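Local atomic coordinates of Phl p 3 allergen (Phleum pratense, PDB entry 3FT1), a protein that is a secreted major grass pollen allergen of the expansin B subfamily, recognised by IgE. Residues A[46-50]-A[51-55]. Numbering follows the deposited sequence.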
loop_
_atom_site.group_PDB
_atom_site.type_symbol
_atom_site.label_atom_id
_atom_site.label_comp_id
_atom_site.label_asym_id
_atom_site.label_seq_id
_atom_site.Cartn_x
_atom_site.Cartn_y
_atom_site.Cartn_z
ATOM N N LEU A 46 2.000 -7.209 2.868
ATOM C CA LEU A 46 2.442 -7.270 1.484
ATOM C C LEU A 46 3.853 -7.824 1.495
ATOM O O LEU A 46 4.590 -7.636 2.459
ATOM C CB LEU A 46 2.432 -5.886 0.830
ATOM C CG LEU A 46 1.094 -5.409 0.259
ATOM C CD1 LEU A 46 0.101 -5.143 1.374
ATOM C CD2 LEU A 46 1.304 -4.167 -0.599
ATOM N N THR A 47 4.215 -8.522 0.430
ATOM C CA THR A 47 5.558 -9.063 0.285
ATOM C C THR A 47 6.388 -8.154 -0.610
ATOM O O THR A 47 5.947 -7.778 -1.688
ATOM C CB THR A 47 5.514 -10.459 -0.350
ATOM O OG1 THR A 47 4.796 -11.351 0.514
ATOM C CG2 THR A 47 6.921 -10.986 -0.579
ATOM N N LYS A 48 7.586 -7.791 -0.165
ATOM C CA LYS A 48 8.445 -6.963 -0.996
ATOM C C LYS A 48 9.157 -7.808 -2.047
ATOM O O LYS A 48 9.845 -8.776 -1.719
ATOM C CB LYS A 48 9.463 -6.190 -0.160
ATOM C CG LYS A 48 10.204 -5.144 -0.973
ATOM C CD LYS A 48 11.205 -4.378 -0.130
ATOM C CE LYS A 48 11.910 -3.325 -0.970
ATOM N NZ LYS A 48 12.598 -2.305 -0.130
ATOM N N LYS A 49 8.986 -7.437 -3.310
ATOM C CA LYS A 49 9.575 -8.176 -4.422
ATOM C C LYS A 49 10.422 -7.259 -5.281
ATOM O O LYS A 49 10.048 -6.927 -6.403
ATOM C CB LYS A 49 8.482 -8.808 -5.283
ATOM C CG LYS A 49 7.657 -9.837 -4.560
ATOM C CD LYS A 49 6.916 -10.717 -5.538
ATOM C CE LYS A 49 6.451 -11.999 -4.883
ATOM N NZ LYS A 49 5.877 -12.931 -5.888
ATOM N N GLY A 50 11.564 -6.850 -4.744
ATOM C CA GLY A 50 12.431 -5.927 -5.441
ATOM C C GLY A 50 11.894 -4.513 -5.388
ATOM O O GLY A 50 11.864 -3.884 -4.328
ATOM N N ASN A 51 11.460 -4.014 -6.536
ATOM C CA ASN A 51 11.027 -2.627 -6.650
ATOM C C ASN A 51 9.556 -2.445 -6.293
ATOM O O ASN A 51 9.061 -1.319 -6.259
ATOM C CB ASN A 51 11.262 -2.107 -8.071
ATOM C CG ASN A 51 12.599 -2.538 -8.645
ATOM O OD1 ASN A 51 13.555 -2.794 -7.909
ATOM N ND2 ASN A 51 12.674 -2.608 -9.971
ATOM N N VAL A 52 8.854 -3.550 -6.055
ATOM C CA VAL A 52 7.418 -3.478 -5.789
ATOM C C VAL A 52 7.011 -4.327 -4.600
ATOM O O VAL A 52 7.806 -5.106 -4.070
ATOM C CB VAL A 52 6.570 -3.901 -7.009
ATOM C CG1 VAL A 52 6.954 -3.094 -8.237
ATOM C CG2 VAL A 52 6.694 -5.404 -7.265
ATOM N N TRP A 53 5.762 -4.155 -4.184
ATOM C CA TRP A 53 5.206 -4.881 -3.055
ATOM C C TRP A 53 3.963 -5.562 -3.558
ATOM O O TRP A 53 3.216 -4.995 -4.351
ATOM C CB TRP A 53 4.811 -3.928 -1.931
ATOM C CG TRP A 53 5.952 -3.232 -1.285
ATOM C CD1 TRP A 53 6.638 -2.161 -1.770
ATOM C CD2 TRP A 53 6.530 -3.538 -0.008
ATOM N NE1 TRP A 53 7.621 -1.792 -0.886
ATOM C CE2 TRP A 53 7.571 -2.616 0.207
ATOM C CE3 TRP A 53 6.262 -4.499 0.974
ATOM C CZ2 TRP A 53 8.353 -2.630 1.360
ATOM C CZ3 TRP A 53 7.041 -4.509 2.124
ATOM C CH2 TRP A 53 8.076 -3.578 2.303
ATOM N N GLU A 54 3.724 -6.775 -3.088
ATOM C CA GLU A 54 2.616 -7.547 -3.609
ATOM C C GLU A 54 1.747 -8.143 -2.510
ATOM O O GLU A 54 2.251 -8.575 -1.475
ATOM C CB GLU A 54 3.156 -8.651 -4.511
ATOM C CG GLU A 54 2.107 -9.616 -5.007
ATOM C CD GLU A 54 2.711 -10.734 -5.828
ATOM O OE1 GLU A 54 3.624 -10.450 -6.627
ATOM O OE2 GLU A 54 2.279 -11.894 -5.673
ATOM N N VAL A 55 0.438 -8.167 -2.745
ATOM C CA VAL A 55 -0.460 -8.955 -1.909
ATOM C C VAL A 55 -1.479 -9.666 -2.795
ATOM O O VAL A 55 -2.081 -9.061 -3.690
ATOM C CB VAL A 55 -1.142 -8.116 -0.789
ATOM C CG1 VAL A 55 -1.994 -6.997 -1.372
ATOM C CG2 VAL A 55 -1.967 -9.022 0.128
HETATM O O HOH W 1 3.752 -12.729 -7.920
#
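Thr47 and Glu54 form an antiparallel hydrogen-bonded pair, with Thr47 N to Glu54 O at 2.7 Å and Glu54 N to Thr47 O at 2.8 Å, and Lys49 N adds a single bond to Val52 O of 2.7 Å. The reversal, Lys49 to Val52, is a type II' turn with Gly50 at positive phi (76°). At the non-hydrogen-bonded pair Lys48-Trp53, Lys48 lies across the indole: its CB sits 3.6 Å from the centroid of the six-membered ring of Trp53 and 8° off the normal, a CH-pi contact over the face. With Lys48 CG anti to the backbone N (chi1 -170°), the extended chain runs outward across the CE2-CZ2 rim, placing Lys48 CD 3.7 Å from Trp53 CZ2. Leu46 O meets the ring edge in plane, while Leu46 CG packs on Val55 CB. On the face shared by Thr47 and Glu54, Lys49 NZ forms a long salt bridge to Glu54 OE1 (3.4 Å), and a water bridges the same two atoms more closely; Lys56 gives the Glu54 carboxylate a second positive partner. Trp53 also touches Val33 and Ile21, from flanking strands 30-36 and 16-24. The arrangement is a beta hairpin with a two-residue loop, Gly50-Asn51, within the antiparallel expansin C-terminal domain.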